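Local coordinates for protein response regulator aspartate phosphatase H (Bacillus subtilis, PDB 3Q15) that dephosphorylates the sporulation phosphotransferase Spo0F and also acts on the competence regulator ComA, helping to separate sporulation and competence in time, at residues K297-F305 and K318-K329. Sequence-based numbering, arbitrary orientation.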
ATOM      1  N   LYS A 297      10.877 -25.867  11.175  1.00 88.39           N
ATOM      2  CA  LYS A 297       9.738 -26.032  10.282  1.00 83.61           C
ATOM      3  C   LYS A 297       8.790 -27.121  10.770  1.00 80.85           C
ATOM      4  O   LYS A 297       9.080 -27.833  11.734  1.00 78.95           O
ATOM      5  CB  LYS A 297      10.208 -26.341   8.859  1.00 81.78           C
ATOM      6  CG  LYS A 297      10.709 -25.128   8.091  1.00 85.85           C
ATOM      7  CD  LYS A 297       9.599 -24.107   7.885  1.00 87.91           C
ATOM      8  CE  LYS A 297      10.083 -22.912   7.073  1.00 90.25           C
ATOM      9  NZ  LYS A 297      10.465 -23.286   5.680  1.00 89.10           N
ATOM     10  N   PHE A 298       7.655 -27.248  10.095  1.00 49.08           N
ATOM     11  CA  PHE A 298       6.661 -28.240  10.467  1.00 51.21           C
ATOM     12  C   PHE A 298       6.453 -29.287   9.371  1.00 52.79           C
ATOM     13  O   PHE A 298       5.413 -29.940   9.320  1.00 55.06           O
ATOM     14  CB  PHE A 298       5.338 -27.559  10.830  1.00 51.06           C
ATOM     15  CG  PHE A 298       5.427 -26.666  12.041  1.00 54.09           C
ATOM     16  CD1 PHE A 298       5.172 -27.166  13.308  1.00 53.66           C
ATOM     17  CD2 PHE A 298       5.770 -25.331  11.910  1.00 54.70           C
ATOM     18  CE1 PHE A 298       5.252 -26.350  14.423  1.00 55.24           C
ATOM     19  CE2 PHE A 298       5.854 -24.510  13.021  1.00 56.42           C
ATOM     20  CZ  PHE A 298       5.594 -25.020  14.280  1.00 55.94           C
ATOM     21  N   TYR A 299       7.445 -29.455   8.501  1.00 52.00           N
ATOM     22  CA  TYR A 299       7.350 -30.460   7.444  1.00 50.64           C
ATOM     23  C   TYR A 299       7.085 -31.847   8.021  1.00 53.99           C
ATOM     24  O   TYR A 299       6.501 -32.705   7.360  1.00 53.28           O
ATOM     25  CB  TYR A 299       8.596 -30.451   6.548  1.00 53.74           C
ATOM     26  CG  TYR A 299       8.667 -29.232   5.658  1.00 53.72           C
ATOM     27  CD1 TYR A 299       7.855 -29.121   4.536  1.00 53.36           C
ATOM     28  CD2 TYR A 299       9.525 -28.181   5.952  1.00 54.83           C
ATOM     29  CE1 TYR A 299       7.902 -28.000   3.727  1.00 52.18           C
ATOM     30  CE2 TYR A 299       9.578 -27.058   5.147  1.00 55.15           C
ATOM     31  CZ  TYR A 299       8.765 -26.973   4.036  1.00 53.80           C
ATOM     32  OH  TYR A 299       8.815 -25.857   3.232  1.00 55.63           O
ATOM     33  N   LYS A 300       7.500 -32.056   9.265  1.00 57.57           N
ATOM     34  CA  LYS A 300       7.228 -33.309   9.948  1.00 56.51           C
ATOM     35  C   LYS A 300       5.724 -33.542  10.050  1.00 55.58           C
ATOM     36  O   LYS A 300       5.239 -34.650   9.815  1.00 55.91           O
ATOM     37  CB  LYS A 300       7.859 -33.314  11.342  1.00 60.42           C
ATOM     38  CG  LYS A 300       7.917 -34.695  11.985  1.00 66.11           C
ATOM     39  CD  LYS A 300       8.763 -34.702  13.250  1.00 69.55           C
ATOM     40  CE  LYS A 300       8.037 -34.029  14.398  1.00 72.07           C
ATOM     41  NZ  LYS A 300       6.802 -34.770  14.771  1.00 72.11           N
ATOM     42  N   GLU A 301       4.989 -32.491  10.400  1.00 51.65           N
ATOM     43  CA  GLU A 301       3.541 -32.589  10.570  1.00 50.28           C
ATOM     44  C   GLU A 301       2.815 -32.652   9.229  1.00 51.09           C
ATOM     45  O   GLU A 301       1.774 -33.298   9.104  1.00 51.64           O
ATOM     46  CB  GLU A 301       3.012 -31.423  11.407  1.00 50.32           C
ATOM     47  CG  GLU A 301       3.171 -31.604  12.913  1.00 54.10           C
ATOM     48  CD  GLU A 301       4.597 -31.399  13.392  1.00 58.37           C
ATOM     49  OE1 GLU A 301       4.893 -31.770  14.550  1.00 63.43           O
ATOM     50  OE2 GLU A 301       5.420 -30.861  12.622  1.00 56.17           O
ATOM     51  N   LEU A 302       3.367 -31.973   8.230  1.00 51.87           N
ATOM     52  CA  LEU A 302       2.830 -32.041   6.875  1.00 51.00           C
ATOM     53  C   LEU A 302       3.039 -33.435   6.277  1.00 48.55           C
ATOM     54  O   LEU A 302       2.163 -33.967   5.597  1.00 47.51           O
ATOM     55  CB  LEU A 302       3.468 -30.977   5.975  1.00 52.94           C
ATOM     56  CG  LEU A 302       3.040 -29.512   6.115  1.00 55.04           C
ATOM     57  CD1 LEU A 302       1.525 -29.391   6.177  1.00 51.80           C
ATOM     58  CD2 LEU A 302       3.674 -28.879   7.334  1.00 58.56           C
ATOM     59  N   PHE A 303       4.203 -34.024   6.532  1.00 47.28           N
ATOM     60  CA  PHE A 303       4.466 -35.377   6.063  1.00 47.27           C
ATOM     61  C   PHE A 303       3.491 -36.345   6.703  1.00 51.78           C
ATOM     62  O   PHE A 303       2.904 -37.185   6.024  1.00 49.40           O
ATOM     63  CB  PHE A 303       5.899 -35.808   6.369  1.00 48.74           C
ATOM     64  CG  PHE A 303       6.891 -35.410   5.314  1.00 52.48           C
ATOM     65  CD1 PHE A 303       6.795 -35.914   4.025  1.00 52.89           C
ATOM     66  CD2 PHE A 303       7.931 -34.547   5.612  1.00 53.52           C
ATOM     67  CE1 PHE A 303       7.713 -35.555   3.049  1.00 52.82           C
ATOM     68  CE2 PHE A 303       8.855 -34.183   4.641  1.00 54.78           C
ATOM     69  CZ  PHE A 303       8.745 -34.688   3.356  1.00 52.26           C
ATOM     70  N   LEU A 304       3.319 -36.225   8.015  1.00 54.40           N
ATOM     71  CA  LEU A 304       2.426 -37.118   8.742  1.00 51.80           C
ATOM     72  C   LEU A 304       0.985 -36.979   8.257  1.00 50.17           C
ATOM     73  O   LEU A 304       0.235 -37.956   8.232  1.00 48.80           O
ATOM     74  CB  LEU A 304       2.521 -36.867  10.247  1.00 52.78           C
ATOM     75  CG  LEU A 304       3.852 -37.273  10.882  1.00 56.16           C
ATOM     76  CD1 LEU A 304       3.915 -36.845  12.341  1.00 58.24           C
ATOM     77  CD2 LEU A 304       4.072 -38.777  10.744  1.00 57.95           C
ATOM     78  N   PHE A 305       0.599 -35.768   7.867  1.00 47.38           N
ATOM     79  CA  PHE A 305      -0.749 -35.551   7.358  1.00 52.08           C
ATOM     80  C   PHE A 305      -0.964 -36.239   6.012  1.00 56.38           C
ATOM     81  O   PHE A 305      -2.037 -36.785   5.746  1.00 57.69           O
ATOM     82  CB  PHE A 305      -1.077 -34.064   7.239  1.00 53.18           C
ATOM     83  CG  PHE A 305      -2.471 -33.804   6.749  1.00 57.05           C
ATOM     84  CD1 PHE A 305      -3.536 -33.783   7.636  1.00 57.61           C
ATOM     85  CD2 PHE A 305      -2.721 -33.611   5.400  1.00 59.26           C
ATOM     86  CE1 PHE A 305      -4.827 -33.560   7.191  1.00 54.81           C
ATOM     87  CE2 PHE A 305      -4.011 -33.386   4.949  1.00 58.94           C
ATOM     88  CZ  PHE A 305      -5.064 -33.362   5.848  1.00 54.77           C
ATOM     89  N   LYS A 318      -5.284 -39.512  13.579  1.00 62.76           N
ATOM     90  CA  LYS A 318      -4.041 -38.789  13.339  1.00 62.85           C
ATOM     91  C   LYS A 318      -4.346 -37.402  12.784  1.00 55.97           C
ATOM     92  O   LYS A 318      -3.749 -36.412  13.202  1.00 51.82           O
ATOM     93  CB  LYS A 318      -3.138 -39.551  12.368  1.00 66.11           C
ATOM     94  CG  LYS A 318      -1.731 -38.972  12.249  1.00 67.86           C
ATOM     95  CD  LYS A 318      -0.902 -39.254  13.497  1.00 71.05           C
ATOM     96  CE  LYS A 318       0.539 -38.785  13.330  1.00 69.92           C
ATOM     97  NZ  LYS A 318       1.404 -39.201  14.474  1.00 69.60           N
ATOM     98  N   ILE A 319      -5.285 -37.342  11.844  1.00 54.40           N
ATOM     99  CA  ILE A 319      -5.663 -36.084  11.212  1.00 53.32           C
ATOM    100  C   ILE A 319      -6.167 -35.075  12.237  1.00 54.29           C
ATOM    101  O   ILE A 319      -5.779 -33.906  12.214  1.00 54.34           O
ATOM    102  CB  ILE A 319      -6.742 -36.298  10.133  1.00 53.47           C
ATOM    103  CG1 ILE A 319      -6.130 -36.970   8.904  1.00 56.82           C
ATOM    104  CG2 ILE A 319      -7.384 -34.972   9.751  1.00 49.48           C
ATOM    105  CD1 ILE A 319      -7.079 -37.080   7.735  1.00 57.00           C
ATOM    106  N   HIS A 320      -7.029 -35.543  13.133  1.00 55.61           N
ATOM    107  CA  HIS A 320      -7.590 -34.710  14.185  1.00 56.28           C
ATOM    108  C   HIS A 320      -6.518 -34.195  15.137  1.00 53.91           C
ATOM    109  O   HIS A 320      -6.562 -33.044  15.561  1.00 52.70           O
ATOM    110  CB  HIS A 320      -8.655 -35.485  14.961  1.00 59.05           C
ATOM    111  CG  HIS A 320      -9.116 -34.791  16.204  1.00 65.68           C
ATOM    112  ND1 HIS A 320      -8.563 -35.041  17.444  1.00 70.03           N
ATOM    113  CD2 HIS A 320     -10.072 -33.856  16.401  1.00 64.29           C
ATOM    114  CE1 HIS A 320      -9.163 -34.289  18.349  1.00 68.87           C
ATOM    115  NE2 HIS A 320     -10.082 -33.559  17.744  1.00 65.96           N
ATOM    116  N   ASP A 321      -5.560 -35.050  15.478  1.00 56.31           N
ATOM    117  CA  ASP A 321      -4.480 -34.657  16.377  1.00 58.95           C
ATOM    118  C   ASP A 321      -3.581 -33.600  15.737  1.00 57.10           C
ATOM    119  O   ASP A 321      -3.150 -32.657  16.403  1.00 56.90           O
ATOM    120  CB  ASP A 321      -3.647 -35.870  16.795  1.00 63.37           C
ATOM    121  CG  ASP A 321      -4.442 -36.873  17.610  1.00 70.43           C
ATOM    122  OD1 ASP A 321      -4.229 -38.088  17.418  1.00 73.08           O
ATOM    123  OD2 ASP A 321      -5.278 -36.452  18.443  1.00 71.22           O
ATOM    124  N   LEU A 322      -3.306 -33.759  14.445  1.00 52.11           N
ATOM    125  CA  LEU A 322      -2.464 -32.812  13.722  1.00 50.23           C
ATOM    126  C   LEU A 322      -3.145 -31.457  13.575  1.00 51.39           C
ATOM    127  O   LEU A 322      -2.537 -30.417  13.833  1.00 51.66           O
ATOM    128  CB  LEU A 322      -2.075 -33.365  12.348  1.00 48.57           C
ATOM    129  CG  LEU A 322      -1.126 -34.568  12.375  1.00 50.67           C
ATOM    130  CD1 LEU A 322      -1.126 -35.301  11.039  1.00 49.97           C
ATOM    131  CD2 LEU A 322       0.278 -34.131  12.771  1.00 47.15           C
ATOM    132  N   LEU A 323      -4.410 -31.470  13.165  1.00 51.72           N
ATOM    133  CA  LEU A 323      -5.157 -30.233  12.990  1.00 54.02           C
ATOM    134  C   LEU A 323      -5.316 -29.526  14.330  1.00 56.11           C
ATOM    135  O   LEU A 323      -5.311 -28.299  14.398  1.00 56.45           O
ATOM    136  CB  LEU A 323      -6.525 -30.501  12.351  1.00 55.03           C
ATOM    137  CG  LEU A 323      -6.521 -31.067  10.927  1.00 57.31           C
ATOM    138  CD1 LEU A 323      -7.940 -31.264  10.417  1.00 58.18           C
ATOM    139  CD2 LEU A 323      -5.732 -30.169   9.986  1.00 52.40           C
ATOM    140  N   SER A 324      -5.449 -30.308  15.397  1.00 57.54           N
ATOM    141  CA  SER A 324      -5.535 -29.760  16.743  1.00 58.41           C
ATOM    142  C   SER A 324      -4.198 -29.143  17.140  1.00 58.74           C
ATOM    143  O   SER A 324      -4.145 -28.081  17.765  1.00 56.90           O
ATOM    144  CB  SER A 324      -5.925 -30.852  17.739  1.00 61.16           C
ATOM    145  OG  SER A 324      -5.921 -30.352  19.062  1.00 64.86           O
ATOM    146  N   TYR A 325      -3.118 -29.821  16.768  1.00 58.95           N
ATOM    147  CA  TYR A 325      -1.771 -29.326  17.019  1.00 59.72           C
ATOM    148  C   TYR A 325      -1.550 -28.002  16.305  1.00 57.87           C
ATOM    149  O   TYR A 325      -1.024 -27.053  16.883  1.00 57.95           O
ATOM    150  CB  TYR A 325      -0.734 -30.342  16.547  1.00 62.07           C
ATOM    151  CG  TYR A 325       0.694 -29.889  16.743  1.00 61.89           C
ATOM    152  CD1 TYR A 325       1.290 -29.940  17.996  1.00 64.02           C
ATOM    153  CD2 TYR A 325       1.447 -29.419  15.678  1.00 59.32           C
ATOM    154  CE1 TYR A 325       2.591 -29.532  18.181  1.00 64.58           C
ATOM    155  CE2 TYR A 325       2.751 -29.007  15.855  1.00 60.62           C
ATOM    156  CZ  TYR A 325       3.318 -29.068  17.111  1.00 63.43           C
ATOM    157  OH  TYR A 325       4.617 -28.662  17.300  1.00 66.59           O
ATOM    158  N   PHE A 326      -1.951 -27.952  15.039  1.00 55.82           N
ATOM    159  CA  PHE A 326      -1.845 -26.734  14.245  1.00 52.28           C
ATOM    160  C   PHE A 326      -2.676 -25.612  14.863  1.00 51.55           C
ATOM    161  O   PHE A 326      -2.227 -24.468  14.944  1.00 53.01           O
ATOM    162  CB  PHE A 326      -2.300 -26.988  12.806  1.00 49.04           C
ATOM    163  CG  PHE A 326      -1.334 -27.810  11.991  1.00 49.26           C
ATOM    164  CD1 PHE A 326       0.013 -27.848  12.309  1.00 50.63           C
ATOM    165  CD2 PHE A 326      -1.776 -28.539  10.896  1.00 48.22           C
ATOM    166  CE1 PHE A 326       0.897 -28.600  11.558  1.00 50.61           C
ATOM    167  CE2 PHE A 326      -0.898 -29.291  10.143  1.00 49.49           C
ATOM    168  CZ  PHE A 326       0.441 -29.321  10.472  1.00 50.78           C
ATOM    169  N   GLU A 327      -3.895 -25.943  15.284  1.00 60.74           N
ATOM    170  CA  GLU A 327      -4.772 -24.979  15.937  1.00 68.29           C
ATOM    171  C   GLU A 327      -4.062 -24.334  17.115  1.00 69.82           C
ATOM    172  O   GLU A 327      -4.157 -23.127  17.328  1.00 68.04           O
ATOM    173  CB  GLU A 327      -6.050 -25.663  16.427  1.00 78.93           C
ATOM    174  CG  GLU A 327      -7.243 -25.515  15.495  1.00 86.31           C
ATOM    175  CD  GLU A 327      -7.841 -24.122  15.529  1.00 91.63           C
ATOM    176  OE1 GLU A 327      -8.631 -23.790  14.620  1.00 91.98           O
ATOM    177  OE2 GLU A 327      -7.526 -23.360  16.469  1.00 94.95           O
ATOM    178  N   LYS A 328      -3.347 -25.152  17.878  1.00 73.41           N
ATOM    179  CA  LYS A 328      -2.685 -24.690  19.089  1.00 78.25           C
ATOM    180  C   LYS A 328      -1.629 -23.630  18.784  1.00 74.57           C
ATOM    181  O   LYS A 328      -1.582 -22.586  19.432  1.00 77.46           O
ATOM    182  CB  LYS A 328      -2.065 -25.870  19.839  1.00 82.75           C
ATOM    183  CG  LYS A 328      -2.104 -25.743  21.355  1.00 88.97           C
ATOM    184  CD  LYS A 328      -1.804 -27.077  22.026  1.00 92.42           C
ATOM    185  CE  LYS A 328      -2.050 -27.017  23.527  1.00 97.26           C
ATOM    186  NZ  LYS A 328      -1.858 -28.345  24.176  1.00 98.43           N
ATOM    187  N   LYS A 329      -0.785 -23.896  17.794  1.00 70.18           N
ATOM    188  CA  LYS A 329       0.262 -22.950  17.421  1.00 69.64           C
ATOM    189  C   LYS A 329      -0.226 -21.893  16.428  1.00 67.07           C
ATOM    190  O   LYS A 329       0.578 -21.211  15.791  1.00 66.51           O
ATOM    191  CB  LYS A 329       1.478 -23.689  16.857  1.00 69.06           C
ATOM    192  CG  LYS A 329       2.336 -24.361  17.915  1.00 72.07           C
ATOM    193  CD  LYS A 329       3.608 -24.931  17.315  1.00 70.15           C
ATOM    194  CE  LYS A 329       4.629 -25.253  18.394  1.00 72.50           C
ATOM    195  NZ  LYS A 329       4.111 -26.242  19.379  1.00 76.60           N
TER
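L322 drives its two methyl branches against helix 299-305, a worked case of apolar packing: CD1 lies 3.6 Å from F305 N, CD2 3.8 Å from E301 CG. The F305 ring, CG anti to the backbone N (chi1 -179°), reaches across, CE1 3.9 Å from I319 CG2. F326 CZ comes within 3.5 Å of E301 CB, and L304 CD1 meets K318 CE. The axes of segments 299-305 and 318-328 run antiparallel (153°), 10.2 Å apart at closest approach, in successive helices of the TPR-rich C-terminal domain; helix 332-348 packs on F298, F305 and F326. Polar groups join the packing near the start of helix 299-305 and the end of 318-328. The F298 and Y325 side chains cross almost perpendicularly, edge to edge: Y325 OH lies in the F298 ring plane, 3.7 Å from F298 CE1, and F298 CD1 in that of Y325. E301 OE1, salt-bridged to K300 NZ (3.6 Å), lies 3.7 Å from Y325 CE2, carboxylate and ring planes 11° apart. K329 NZ gives Y325 OH a weak hydrogen bond, and K329 CD touches the F298 ring. An alanine in place of Y325 is likely to open a gap beside F298 and leave K329 without this acceptor.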